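Long-range contacts in AbiEi antitoxin C-terminal domain-containing protein (Mycobacterium tuberculosis, PDB 1ZEL), which is of unknown function but probably binds DNA through a winged helix-turn-helix domain and resembles the antitoxins of AbiE-type toxin-antitoxin systems: residues A[230-235]-A[257-262]; A[125-130]-A[143-148]; A[34-39]-A[94-99]; A[15-20]-A[55-60]. All blocks are in the same frame, centred on the assembly; numbering follows the deposited sequence.

From the N terminus, interaction 4 opens first: 15-20, leading into helix 19-28, is met by 55-60 on helix 51-61. Before it closes, 34-39 has begun interaction 3, whose partner 94-99 lies beyond the strands 64-66 and 72-75, so the two contacts cross. They also touch, Lys35 packing on Ile55 and Leu38 on Leu58. Interaction 4 ties the entry to helix 19-28 to helix 51-61, and interaction 3 links the start of helix 35-44 to helix 88-96. Interaction 2 then closes a short loop between neighbouring strands 124-127 and 142-145. Interaction 1 follows, joining helix 228-240 to the approach of strand 262-264; its centre lies about 60 Å from that of interaction 4.

Interaction 1 (A[230-235]-A[257-262]); sequences AWQRAS and EVMPVT
Gln232, on helix 228-240, meets the chain that runs up to strand 262-264 with its whole side chain. Gln232 CB lies 3.9 Å from Thr262 CG2, and further out the amide passes Met259, the two side chains running in opposite senses, with Gln232 NE2 3.4 Å from Met259 CG. The CG of Gln232 stands anti to the carbonyl carbon (chi1 -66°) and the chain beyond is extended, which carries the amide as far as the backbone of Pro260. There Gln232 NE2 donates to Pro260 O over 3.0 Å, arriving nearly along the C=O axis, while the acceptor sits slightly out of the amide plane. A water bridges the same pair: it donates to Gln232 OE1 at 2.6 Å and to Pro260 O at 3.1 Å. Pro260 O is thereby gripped twice, and the amide is held at both its oxygen and its nitrogen. NE2 also donates to Tyr281 O, so a helix side chain here fastens two pieces of irregular chain. The contact thus packs an all-helical region, with helices 216-223 and 244-251 against the same helix, onto the start of the C-terminal strands, where Thr262 pairs through its backbone with Gln282 and Val284. Next along the helix, Arg233 bends at chi3 and brings NH1 to 3.1 Å from Thr262 OG1, at an angle too poor for a hydrogen bond; NE donates to Ala191 O and NH1 itself to Arg263 O.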
loop_
_atom_site.group_PDB
_atom_site.type_symbol
_atom_site.label_atom_id
_atom_site.label_comp_id
_atom_site.label_asym_id
_atom_site.label_seq_id
_atom_site.Cartn_x
_atom_site.Cartn_y
_atom_site.Cartn_z
ATOM N N ALA A 230 7.527 18.802 -8.317
ATOM C CA ALA A 230 7.759 17.352 -8.180
ATOM C C ALA A 230 9.103 16.956 -8.754
ATOM O O ALA A 230 9.828 16.172 -8.148
ATOM C CB ALA A 230 6.634 16.553 -8.851
ATOM N N TRP A 231 9.436 17.533 -9.919
ATOM C CA TRP A 231 10.708 17.307 -10.573
ATOM C C TRP A 231 11.849 17.797 -9.700
ATOM O O TRP A 231 12.851 17.095 -9.516
ATOM C CB TRP A 231 10.742 18.053 -11.913
ATOM C CG TRP A 231 9.911 17.433 -12.979
ATOM C CD1 TRP A 231 8.562 17.548 -13.141
ATOM C CD2 TRP A 231 10.391 16.623 -14.069
ATOM N NE1 TRP A 231 8.164 16.854 -14.275
ATOM C CE2 TRP A 231 9.268 16.279 -14.858
ATOM C CE3 TRP A 231 11.665 16.166 -14.453
ATOM C CZ2 TRP A 231 9.380 15.486 -16.018
ATOM C CZ3 TRP A 231 11.781 15.368 -15.595
ATOM C CH2 TRP A 231 10.637 15.023 -16.357
ATOM N N GLN A 232 11.687 18.998 -9.145
ATOM C CA GLN A 232 12.697 19.566 -8.227
ATOM C C GLN A 232 12.924 18.656 -7.034
ATOM O O GLN A 232 14.074 18.308 -6.712
ATOM C CB GLN A 232 12.289 20.972 -7.765
ATOM C CG GLN A 232 12.280 21.995 -8.900
ATOM C CD GLN A 232 11.522 23.244 -8.524
ATOM O OE1 GLN A 232 10.346 23.362 -8.826
ATOM N NE2 GLN A 232 12.186 24.176 -7.847
ATOM N N ARG A 233 11.835 18.278 -6.374
ATOM C CA ARG A 233 11.932 17.396 -5.221
ATOM C C ARG A 233 12.477 16.010 -5.536
ATOM O O ARG A 233 13.309 15.477 -4.776
ATOM C CB ARG A 233 10.608 17.345 -4.460
ATOM C CG ARG A 233 10.247 18.708 -3.905
ATOM C CD ARG A 233 9.205 18.630 -2.836
ATOM N NE ARG A 233 7.898 18.395 -3.405
ATOM C CZ ARG A 233 6.964 19.323 -3.576
ATOM N NH1 ARG A 233 7.187 20.587 -3.239
ATOM N NH2 ARG A 233 5.797 18.970 -4.095
ATOM N N ALA A 234 12.076 15.449 -6.676
ATOM C CA ALA A 234 12.552 14.111 -7.056
ATOM C C ALA A 234 14.034 14.145 -7.345
ATOM O O ALA A 234 14.777 13.222 -6.996
ATOM C CB ALA A 234 11.789 13.596 -8.293
ATOM N N SER A 235 14.462 15.214 -8.010
ATOM C CA SER A 235 15.865 15.368 -8.355
ATOM C C SER A 235 16.721 15.571 -7.115
ATOM O O SER A 235 17.829 15.019 -7.016
ATOM C CB SER A 235 16.070 16.497 -9.360
ATOM O OG SER A 235 15.291 16.250 -10.507
ATOM N N GLU A 257 10.635 25.423 -18.262
ATOM C CA GLU A 257 11.958 26.035 -18.047
ATOM C C GLU A 257 12.066 26.810 -16.740
ATOM O O GLU A 257 13.003 26.587 -15.968
ATOM C CB GLU A 257 12.334 26.949 -19.225
ATOM C CG GLU A 257 13.750 27.499 -19.148
ATOM N N VAL A 258 11.122 27.719 -16.496
ATOM C CA VAL A 258 11.202 28.591 -15.319
ATOM C C VAL A 258 10.881 27.796 -14.088
ATOM O O VAL A 258 9.921 27.021 -14.064
ATOM C CB VAL A 258 10.272 29.844 -15.403
ATOM C CG1 VAL A 258 10.720 30.779 -16.537
ATOM C CG2 VAL A 258 8.799 29.437 -15.548
ATOM N N MET A 259 11.702 27.979 -13.067
ATOM C CA MET A 259 11.661 27.139 -11.904
ATOM C C MET A 259 11.493 28.002 -10.669
ATOM O O MET A 259 12.476 28.488 -10.120
ATOM C CB MET A 259 12.969 26.357 -11.844
ATOM C CG MET A 259 12.909 25.097 -11.075
ATOM S SD MET A 259 14.108 23.910 -11.687
ATOM C CE MET A 259 15.627 24.645 -11.134
ATOM N N PRO A 260 10.240 28.221 -10.234
ATOM C CA PRO A 260 9.981 28.888 -8.945
ATOM C C PRO A 260 10.686 28.160 -7.805
ATOM O O PRO A 260 10.981 26.972 -7.936
ATOM C CB PRO A 260 8.456 28.756 -8.797
ATOM C CG PRO A 260 7.970 28.741 -10.239
ATOM C CD PRO A 260 8.987 27.876 -10.929
ATOM N N VAL A 261 10.950 28.845 -6.694
ATOM C CA VAL A 261 11.562 28.152 -5.546
ATOM C C VAL A 261 10.500 27.240 -4.932
ATOM O O VAL A 261 9.345 27.638 -4.809
ATOM C CB VAL A 261 12.154 29.117 -4.481
ATOM C CG1 VAL A 261 12.648 28.334 -3.254
ATOM C CG2 VAL A 261 13.300 29.932 -5.075
ATOM N N THR A 262 10.873 26.012 -4.582
ATOM C CA THR A 262 9.918 25.112 -3.951
ATOM C C THR A 262 10.388 24.693 -2.571
ATOM O O THR A 262 11.595 24.682 -2.308
ATOM C CB THR A 262 9.660 23.844 -4.825
ATOM O OG1 THR A 262 8.449 23.213 -4.387
ATOM C CG2 THR A 262 10.822 22.859 -4.693
HETATM O O HOH W 1 8.481 25.153 -8.322
#

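Interaction 2 (A[125-130]-A[143-148]); sequences PIWLPP and SVVRIP. With FMT (formic acid), chain E.
The indole of Trp127 directs its edge at the chain following strand 142-145: NE1 donates to Ile147 O at 2.8 Å, an almost straight bond (171°) lying in both the ring plane and the carbonyl plane. One ring face carries Pro129 N, offset toward the rim, and Trp149 meets the ring at an inclined angle. CG anti to the backbone N (chi1 168°) swings the indole along the strand direction so that NE1 can reach past Val145. The second flat group, the guanidinium of Arg146, has Leu128 CB over one face, 3.5 Å from NH1. A formic acid, probably from the crystallisation liquor, lies at its edge, where Arg146 NE donates to O2 over 2.8 Å and NH2 to O1 over 3.0 Å. NH1 points the other way, to Lys132 O. Both groups lie at the C-terminal ends of a parallel pair of strands. Ile126 N donates to Ser143 O and Val145 N to Ile126 O, both at 2.9 Å, and a weak bond from Leu128 N to Val145 O extends the pairing beyond the regular strand. Ile126 and Val144 share one face, with Ile126 CG1 4.1 Å from Val144 CG2, whereas Trp127 and Val145 occupy the other. Within the three-stranded mixed sheet, strand 124-127 is central, antiparallel to 103-104. Helix 88-96 packs on the Ile126 face through Leu90, and helix 183-192 on Val145 and Ile147 through Gln189.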
loop_
_atom_site.group_PDB
_atom_site.type_symbol
_atom_site.label_atom_id
_atom_site.label_comp_id
_atom_site.label_asym_id
_atom_site.label_seq_id
_atom_site.Cartn_x
_atom_site.Cartn_y
_atom_site.Cartn_z
ATOM N N PRO A 125 -1.830 2.735 2.918
ATOM C CA PRO A 125 -1.671 3.662 1.806
ATOM C C PRO A 125 -1.745 2.956 0.451
ATOM O O PRO A 125 -0.990 2.000 0.183
ATOM C CB PRO A 125 -0.278 4.251 2.043
ATOM C CG PRO A 125 0.460 3.128 2.707
ATOM C CD PRO A 125 -0.546 2.456 3.596
ATOM N N ILE A 126 -2.667 3.411 -0.387
ATOM C CA ILE A 126 -2.782 2.901 -1.753
ATOM C C ILE A 126 -2.811 4.019 -2.769
ATOM O O ILE A 126 -3.090 5.163 -2.437
ATOM C CB ILE A 126 -4.063 2.020 -1.961
ATOM C CG1 ILE A 126 -5.340 2.841 -1.711
ATOM C CG2 ILE A 126 -4.036 0.776 -1.069
ATOM C CD1 ILE A 126 -6.613 2.082 -2.105
ATOM N N TRP A 127 -2.534 3.672 -4.015
ATOM C CA TRP A 127 -2.740 4.571 -5.135
ATOM C C TRP A 127 -3.935 4.027 -5.882
ATOM O O TRP A 127 -4.070 2.804 -6.011
ATOM C CB TRP A 127 -1.494 4.585 -6.059
ATOM C CG TRP A 127 -1.805 5.295 -7.388
ATOM C CD1 TRP A 127 -1.869 6.644 -7.607
ATOM C CD2 TRP A 127 -2.200 4.670 -8.620
ATOM N NE1 TRP A 127 -2.246 6.897 -8.924
ATOM C CE2 TRP A 127 -2.459 5.700 -9.556
ATOM C CE3 TRP A 127 -2.351 3.337 -9.025
ATOM C CZ2 TRP A 127 -2.849 5.433 -10.873
ATOM C CZ3 TRP A 127 -2.744 3.075 -10.323
ATOM C CH2 TRP A 127 -2.988 4.116 -11.237
ATOM N N LEU A 128 -4.818 4.925 -6.338
ATOM C CA LEU A 128 -5.931 4.562 -7.211
ATOM C C LEU A 128 -5.939 5.471 -8.428
ATOM O O LEU A 128 -5.711 6.663 -8.286
ATOM C CB LEU A 128 -7.275 4.765 -6.479
ATOM C CG LEU A 128 -7.842 3.610 -5.651
ATOM C CD1 LEU A 128 -9.097 4.088 -4.892
ATOM C CD2 LEU A 128 -8.159 2.430 -6.530
ATOM N N PRO A 129 -6.238 4.925 -9.617
ATOM C CA PRO A 129 -6.372 5.808 -10.768
ATOM C C PRO A 129 -7.563 6.778 -10.615
ATOM O O PRO A 129 -8.509 6.484 -9.873
ATOM C CB PRO A 129 -6.608 4.849 -11.928
ATOM C CG PRO A 129 -6.946 3.588 -11.362
ATOM C CD PRO A 129 -6.452 3.513 -9.972
ATOM N N PRO A 130 -7.482 7.955 -11.270
ATOM C CA PRO A 130 -8.510 9.001 -11.203
ATOM C C PRO A 130 -9.920 8.438 -11.288
ATOM O O PRO A 130 -10.797 8.822 -10.496
ATOM C CB PRO A 130 -8.216 9.841 -12.449
ATOM C CG PRO A 130 -6.696 9.734 -12.615
ATOM C CD PRO A 130 -6.338 8.345 -12.132
ATOM N N SER A 143 -5.714 4.912 3.010
ATOM C CA SER A 143 -5.570 6.312 2.638
ATOM C C SER A 143 -5.183 6.302 1.170
ATOM O O SER A 143 -4.364 5.490 0.753
ATOM C CB SER A 143 -4.510 7.002 3.487
ATOM O OG SER A 143 -3.246 6.479 3.183
ATOM N N VAL A 144 -5.806 7.161 0.369
ATOM C CA VAL A 144 -5.641 7.086 -1.073
ATOM C C VAL A 144 -4.788 8.244 -1.567
ATOM O O VAL A 144 -5.033 9.379 -1.199
ATOM C CB VAL A 144 -7.012 7.110 -1.808
ATOM C CG1 VAL A 144 -6.792 6.959 -3.305
ATOM C CG2 VAL A 144 -7.949 5.993 -1.286
ATOM N N VAL A 145 -3.772 7.949 -2.380
ATOM C CA VAL A 145 -3.006 8.994 -3.026
ATOM C C VAL A 145 -3.448 8.982 -4.476
ATOM O O VAL A 145 -3.684 7.921 -5.059
ATOM C CB VAL A 145 -1.464 8.829 -2.820
ATOM C CG1 VAL A 145 -0.913 7.659 -3.610
ATOM C CG2 VAL A 145 -0.740 10.130 -3.206
ATOM N N ARG A 146 -3.642 10.164 -5.036
ATOM C CA ARG A 146 -4.350 10.275 -6.301
ATOM C C ARG A 146 -3.570 11.057 -7.357
ATOM O O ARG A 146 -4.037 12.085 -7.854
ATOM C CB ARG A 146 -5.710 10.937 -6.072
ATOM C CG ARG A 146 -6.713 10.056 -5.362
ATOM C CD ARG A 146 -7.673 9.415 -6.334
ATOM N NE ARG A 146 -8.854 8.907 -5.638
ATOM C CZ ARG A 146 -9.642 7.963 -6.132
ATOM N NH1 ARG A 146 -9.365 7.460 -7.324
ATOM N NH2 ARG A 146 -10.685 7.516 -5.435
ATOM N N ILE A 147 -2.402 10.554 -7.712
ATOM C CA ILE A 147 -1.587 11.138 -8.774
ATOM C C ILE A 147 -2.108 10.572 -10.087
ATOM O O ILE A 147 -2.272 9.356 -10.199
ATOM C CB ILE A 147 -0.116 10.779 -8.517
ATOM C CG1 ILE A 147 0.312 11.396 -7.181
ATOM C CG2 ILE A 147 0.807 11.219 -9.675
ATOM C CD1 ILE A 147 1.658 10.978 -6.732
ATOM N N PRO A 148 -2.415 11.446 -11.077
ATOM C CA PRO A 148 -3.104 10.969 -12.276
ATOM C C PRO A 148 -2.232 10.238 -13.286
ATOM O O PRO A 148 -2.285 10.536 -14.488
ATOM C CB PRO A 148 -3.676 12.264 -12.884
ATOM C CG PRO A 148 -2.701 13.293 -12.491
ATOM C CD PRO A 148 -2.194 12.911 -11.130
HETATM C C FMT E . -10.289 8.788 -2.241
HETATM O O1 FMT E . -11.386 8.324 -2.581
HETATM O O2 FMT E . -9.551 9.470 -2.969
#

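Interaction 3 (A[34-39]-A[94-99]); sequences TKEDLT and LARDQN
Arg96 NH1 makes the shortest polar bond of this contact, 2.8 Å to Glu36 OE1, and NH2 of the same guanidinium reaches Glu36 OE2 at 2.9 Å. The salt bridge is end-on and bidentate: two terminal nitrogens each take one carboxylate oxygen, and each oxygen offers its syn lone pair. The planes of the two groups are 29° apart and the acceptors lie out of the guanidinium plane, hence N-H...O angles of only 142° and 144°. Both side chains bend to meet. Glu36 turns at its second torsion, and Arg96 folds at chi2 and chi3 so that its end swings across to the first turn of helix 35-44. Next to the ion pair, Thr34 presents carbon rather than oxygen: its CB lies 3.8 Å from Arg96 NH1, and Thr34 CG2 is 4.2 Å from Ala95 CB. The hydroxyl is engaged at the helix start, where Thr34 is the N-cap and OG1 accepts from Asp37 N over 3.1 Å. Arg96 NH1 has a further, weak bond to Gly71 O, and its side chain also touches Val69 and Thr72. The contact thus joins the second helix of the probable DNA-binding domain to the end of helix 88-96. Because it is a surface contact of modest buried area, its apolar part limited to Thr34 and Ala95, the paired charges probably supply much of the hold, and solvent may well weaken them.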
loop_
_atom_site.group_PDB
_atom_site.type_symbol
_atom_site.label_atom_id
_atom_site.label_comp_id
_atom_site.label_asym_id
_atom_site.label_seq_id
_atom_site.Cartn_x
_atom_site.Cartn_y
_atom_site.Cartn_z
ATOM N N THR A 34 -16.945 -14.784 0.580
ATOM C CA THR A 34 -18.032 -13.939 0.094
ATOM C C THR A 34 -19.370 -14.497 0.567
ATOM O O THR A 34 -19.473 -15.680 0.914
ATOM C CB THR A 34 -18.030 -13.801 -1.446
ATOM O OG1 THR A 34 -18.356 -15.056 -2.042
ATOM C CG2 THR A 34 -16.658 -13.392 -1.944
ATOM N N LYS A 35 -20.405 -13.661 0.557
ATOM C CA LYS A 35 -21.734 -14.120 0.901
ATOM C C LYS A 35 -22.196 -15.268 -0.013
ATOM O O LYS A 35 -22.856 -16.205 0.447
ATOM C CB LYS A 35 -22.750 -12.972 0.854
ATOM C CG LYS A 35 -24.129 -13.453 1.278
ATOM C CD LYS A 35 -25.076 -12.321 1.500
ATOM C CE LYS A 35 -26.453 -12.847 1.810
ATOM N NZ LYS A 35 -27.354 -11.677 1.890
ATOM N N GLU A 36 -21.799 -15.204 -1.289
ATOM C CA GLU A 36 -22.171 -16.207 -2.275
ATOM C C GLU A 36 -21.492 -17.531 -1.989
ATOM O O GLU A 36 -22.085 -18.590 -2.194
ATOM C CB GLU A 36 -21.784 -15.739 -3.678
ATOM C CG GLU A 36 -22.552 -14.502 -4.190
ATOM C CD GLU A 36 -21.925 -13.148 -3.782
ATOM O OE1 GLU A 36 -21.063 -13.092 -2.884
ATOM O OE2 GLU A 36 -22.307 -12.122 -4.374
ATOM N N ASP A 37 -20.231 -17.471 -1.555
ATOM C CA ASP A 37 -19.464 -18.652 -1.190
ATOM C C ASP A 37 -20.107 -19.313 0.030
ATOM O O ASP A 37 -20.293 -20.534 0.078
ATOM C CB ASP A 37 -17.997 -18.244 -0.900
ATOM C CG ASP A 37 -17.092 -19.424 -0.486
ATOM O OD1 ASP A 37 -17.441 -20.595 -0.750
ATOM O OD2 ASP A 37 -16.004 -19.177 0.105
ATOM N N LEU A 38 -20.441 -18.526 1.032
ATOM C CA LEU A 38 -21.110 -19.094 2.200
ATOM C C LEU A 38 -22.477 -19.677 1.850
ATOM O O LEU A 38 -22.817 -20.760 2.327
ATOM C CB LEU A 38 -21.236 -18.064 3.334
ATOM C CG LEU A 38 -21.520 -18.859 4.609
ATOM C CD1 LEU A 38 -20.217 -19.202 5.344
ATOM C CD2 LEU A 38 -22.492 -18.153 5.469
ATOM N N THR A 39 -23.261 -18.972 1.025
ATOM C CA THR A 39 -24.588 -19.463 0.598
ATOM C C THR A 39 -24.501 -20.854 -0.056
ATOM O O THR A 39 -25.300 -21.747 0.255
ATOM C CB THR A 39 -25.293 -18.467 -0.387
ATOM O OG1 THR A 39 -25.469 -17.197 0.256
ATOM C CG2 THR A 39 -26.655 -18.973 -0.802
ATOM N N LEU A 94 -10.823 -6.955 -3.562
ATOM C CA LEU A 94 -10.560 -7.828 -4.728
ATOM C C LEU A 94 -11.529 -9.006 -4.818
ATOM O O LEU A 94 -11.837 -9.501 -5.925
ATOM C CB LEU A 94 -9.136 -8.371 -4.679
ATOM C CG LEU A 94 -8.071 -7.321 -4.933
ATOM C CD1 LEU A 94 -6.705 -7.870 -4.505
ATOM C CD2 LEU A 94 -8.085 -6.890 -6.388
ATOM N N ALA A 95 -12.008 -9.451 -3.653
ATOM C CA ALA A 95 -12.983 -10.551 -3.584
ATOM C C ALA A 95 -14.295 -10.185 -4.258
ATOM O O ALA A 95 -14.945 -11.039 -4.867
ATOM C CB ALA A 95 -13.223 -10.948 -2.142
ATOM N N ARG A 96 -14.697 -8.923 -4.134
ATOM C CA ARG A 96 -15.886 -8.399 -4.813
ATOM C C ARG A 96 -15.611 -7.870 -6.221
ATOM O O ARG A 96 -16.469 -7.981 -7.110
ATOM C CB ARG A 96 -16.485 -7.246 -4.020
ATOM C CG ARG A 96 -16.980 -7.568 -2.622
ATOM C CD ARG A 96 -17.848 -8.796 -2.554
ATOM N NE ARG A 96 -19.084 -8.716 -3.338
ATOM C CZ ARG A 96 -20.033 -9.632 -3.249
ATOM N NH1 ARG A 96 -19.901 -10.636 -2.385
ATOM N NH2 ARG A 96 -21.123 -9.529 -3.983
ATOM N N ASP A 97 -14.436 -7.265 -6.415
ATOM C CA ASP A 97 -14.077 -6.626 -7.681
ATOM C C ASP A 97 -12.637 -6.949 -8.017
ATOM O O ASP A 97 -11.718 -6.315 -7.484
ATOM C CB ASP A 97 -14.258 -5.101 -7.581
ATOM C CG ASP A 97 -14.048 -4.383 -8.921
ATOM O OD1 ASP A 97 -13.746 -5.054 -9.923
ATOM O OD2 ASP A 97 -14.157 -3.137 -8.964
ATOM N N GLN A 98 -12.438 -7.926 -8.904
ATOM C CA GLN A 98 -11.090 -8.310 -9.340
ATOM C C GLN A 98 -10.360 -7.151 -10.055
ATOM O O GLN A 98 -9.137 -7.158 -10.148
ATOM C CB GLN A 98 -11.121 -9.588 -10.199
ATOM N N ASN A 99 -11.117 -6.152 -10.510
ATOM C CA ASN A 99 -10.567 -4.981 -11.202
ATOM C C ASN A 99 -10.530 -3.738 -10.314
ATOM O O ASN A 99 -10.635 -2.610 -10.813
ATOM C CB ASN A 99 -11.391 -4.659 -12.473
ATOM C CG ASN A 99 -11.551 -5.853 -13.399
ATOM O OD1 ASN A 99 -12.662 -6.147 -13.868
ATOM N ND2 ASN A 99 -10.449 -6.551 -13.667
#

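Interaction 4 (A[15-20]-A[55-60]); sequences PTWASR and IRELRR
Helix 51-61 and the turn leading into helix 19-28 belong to the N-terminal domain, whose three helices (19-28, 35-44, 51-61) followed by strands 64-66 and 72-75 are consistent with a winged helix-turn-helix; Trp17 and Glu57 join them. Glu57 is modelled in two conformers, and its contacts hold for the one described. Trp17 NE1 donates to Glu57 OE2 at 2.9 Å (158°), with the oxygen at the ring edge and in the ring plane. The carboxylate is turned 66° from that plane, so the N-H comes in from above the carboxylate rather than along its rim. Glu57 reaches out with CG anti to the backbone N (chi1 -176°) and an extended chain, sliding past the ring until its CD lies 3.5 Å from Trp17 CZ2. Pro15 CG flanks the same oxygen, 3.6 Å from Glu57 OE2. At the far corner of the indole, Trp17 CH2 packs 3.9 Å from Leu58 CG, while Ala18 CB sits over one ring face and touches Leu58 CD2 at 4.0 Å. Arg49 forms a salt bridge with Glu57 OE1 and a cation-pi contact with Trp17. In this conformer, with Arg49 on one oxygen and the indole N-H on the other, the negative charge of Glu57 is probably stabilised.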
loop_
_atom_site.group_PDB
_atom_site.type_symbol
_atom_site.label_atom_id
_atom_site.label_comp_id
_atom_site.label_asym_id
_atom_site.label_seq_id
_atom_site.Cartn_x
_atom_site.Cartn_y
_atom_site.Cartn_z
ATOM N N PRO A 15 -21.880 -25.385 16.263
ATOM C CA PRO A 15 -23.192 -26.038 16.298
ATOM C C PRO A 15 -23.273 -27.065 15.183
ATOM O O PRO A 15 -22.696 -26.863 14.110
ATOM C CB PRO A 15 -24.171 -24.903 16.012
ATOM C CG PRO A 15 -23.405 -23.650 16.180
ATOM C CD PRO A 15 -21.967 -23.947 15.979
ATOM N N THR A 16 -24.011 -28.147 15.421
ATOM C CA THR A 16 -24.088 -29.247 14.473
ATOM C C THR A 16 -24.552 -28.820 13.083
ATOM O O THR A 16 -24.018 -29.305 12.091
ATOM C CB THR A 16 -24.928 -30.403 15.047
ATOM O OG1 THR A 16 -24.427 -30.722 16.355
ATOM C CG2 THR A 16 -24.828 -31.626 14.185
ATOM N N TRP A 17 -25.514 -27.895 13.009
ATOM C CA TRP A 17 -26.004 -27.387 11.721
ATOM C C TRP A 17 -24.869 -26.843 10.871
ATOM O O TRP A 17 -24.889 -26.959 9.650
ATOM C CB TRP A 17 -27.127 -26.343 11.910
ATOM C CG TRP A 17 -26.672 -24.995 12.457
ATOM C CD1 TRP A 17 -26.730 -24.559 13.767
ATOM C CD2 TRP A 17 -26.115 -23.921 11.700
ATOM N NE1 TRP A 17 -26.226 -23.283 13.859
ATOM C CE2 TRP A 17 -25.824 -22.873 12.610
ATOM C CE3 TRP A 17 -25.825 -23.742 10.338
ATOM C CZ2 TRP A 17 -25.270 -21.660 12.200
ATOM C CZ3 TRP A 17 -25.249 -22.536 9.934
ATOM C CH2 TRP A 17 -24.991 -21.504 10.870
ATOM N N ALA A 18 -23.865 -26.264 11.533
ATOM C CA ALA A 18 -22.735 -25.603 10.863
ATOM C C ALA A 18 -21.498 -26.501 10.696
ATOM O O ALA A 18 -20.464 -26.052 10.207
ATOM C CB ALA A 18 -22.354 -24.330 11.635
ATOM N N SER A 19 -21.577 -27.748 11.134
ATOM C CA SER A 19 -20.383 -28.606 11.166
ATOM C C SER A 19 -19.714 -28.736 9.782
ATOM O O SER A 19 -18.510 -28.510 9.631
ATOM C CB SER A 19 -20.771 -29.984 11.686
ATOM O OG SER A 19 -19.623 -30.771 11.906
ATOM N N ARG A 20 -20.495 -29.097 8.758
ATOM C CA ARG A 20 -19.936 -29.245 7.423
ATOM C C ARG A 20 -19.493 -27.919 6.834
ATOM O O ARG A 20 -18.514 -27.875 6.096
ATOM C CB ARG A 20 -20.908 -29.956 6.471
ATOM C CG ARG A 20 -21.114 -31.388 6.834
ATOM C CD ARG A 20 -21.765 -32.178 5.710
ATOM N NE ARG A 20 -21.479 -33.592 5.904
ATOM C CZ ARG A 20 -22.068 -34.335 6.829
ATOM N NH1 ARG A 20 -22.986 -33.795 7.625
ATOM N NH2 ARG A 20 -21.738 -35.612 6.965
ATOM N N ILE A 55 -24.976 -16.488 8.697
ATOM C CA ILE A 55 -23.801 -15.619 8.850
ATOM C C ILE A 55 -23.812 -14.895 10.193
ATOM O O ILE A 55 -22.773 -14.781 10.840
ATOM C CB ILE A 55 -23.641 -14.615 7.669
ATOM C CG1 ILE A 55 -23.325 -15.373 6.382
ATOM C CG2 ILE A 55 -22.494 -13.633 7.956
ATOM C CD1 ILE A 55 -23.713 -14.678 5.110
ATOM N N ARG A 56 -24.990 -14.403 10.591
ATOM C CA ARG A 56 -25.167 -13.659 11.843
ATOM C C ARG A 56 -24.737 -14.541 13.002
ATOM O O ARG A 56 -24.002 -14.103 13.896
ATOM C CB ARG A 56 -26.658 -13.307 12.002
ATOM C CG ARG A 56 -26.988 -12.036 12.742
ATOM C CD ARG A 56 -28.161 -11.299 12.052
ATOM N NE ARG A 56 -29.319 -12.167 11.824
ATOM C CZ ARG A 56 -30.082 -12.132 10.735
ATOM N NH1 ARG A 56 -29.819 -11.268 9.756
ATOM N NH2 ARG A 56 -31.107 -12.968 10.617
ATOM N N GLU A 57 -25.221 -15.782 13.007
ATOM C CA GLU A 57 -24.846 -16.728 14.055
ATOM C C GLU A 57 -23.365 -17.091 14.001
ATOM O O GLU A 57 -22.696 -17.164 15.034
ATOM C CB GLU A 57 -25.690 -17.995 14.001
ATOM C CG GLU A 57 -25.384 -18.966 15.157
ATOM C CD GLU A 57 -26.335 -20.134 15.188
ATOM O OE1 GLU A 57 -27.395 -19.987 14.570
ATOM O OE2 GLU A 57 -26.030 -21.185 15.803
ATOM N N LEU A 58 -22.849 -17.327 12.805
ATOM C CA LEU A 58 -21.436 -17.665 12.661
ATOM C C LEU A 58 -20.531 -16.510 13.112
ATOM O O LEU A 58 -19.416 -16.732 13.651
ATOM C CB LEU A 58 -21.152 -18.091 11.203
ATOM C CG LEU A 58 -21.617 -19.508 10.844
ATOM C CD1 LEU A 58 -21.481 -19.771 9.323
ATOM C CD2 LEU A 58 -20.864 -20.610 11.646
ATOM N N ARG A 59 -21.027 -15.285 12.897
ATOM C CA ARG A 59 -20.394 -14.055 13.365
ATOM C C ARG A 59 -20.432 -14.016 14.900
ATOM O O ARG A 59 -19.425 -13.757 15.577
ATOM C CB ARG A 59 -21.182 -12.859 12.805
ATOM C CG ARG A 59 -20.365 -11.764 12.134
ATOM C CD ARG A 59 -21.059 -10.397 12.217
ATOM N NE ARG A 59 -22.431 -10.357 11.686
ATOM C CZ ARG A 59 -22.741 -10.249 10.392
ATOM N NH1 ARG A 59 -24.018 -10.207 10.009
ATOM N NH2 ARG A 59 -21.772 -10.179 9.482
ATOM N N ARG A 60 -21.615 -14.267 15.442
ATOM C CA ARG A 60 -21.820 -14.199 16.877
ATOM C C ARG A 60 -20.916 -15.182 17.581
ATOM O O ARG A 60 -20.282 -14.844 18.579
ATOM C CB ARG A 60 -23.279 -14.478 17.221
ATOM C CG ARG A 60 -23.575 -14.390 18.708
ATOM C CD ARG A 60 -25.026 -14.790 19.034
ATOM N NE ARG A 60 -25.290 -16.224 18.835
ATOM C CZ ARG A 60 -24.918 -17.196 19.672
ATOM N NH1 ARG A 60 -24.238 -16.923 20.777
ATOM N NH2 ARG A 60 -25.215 -18.457 19.392
#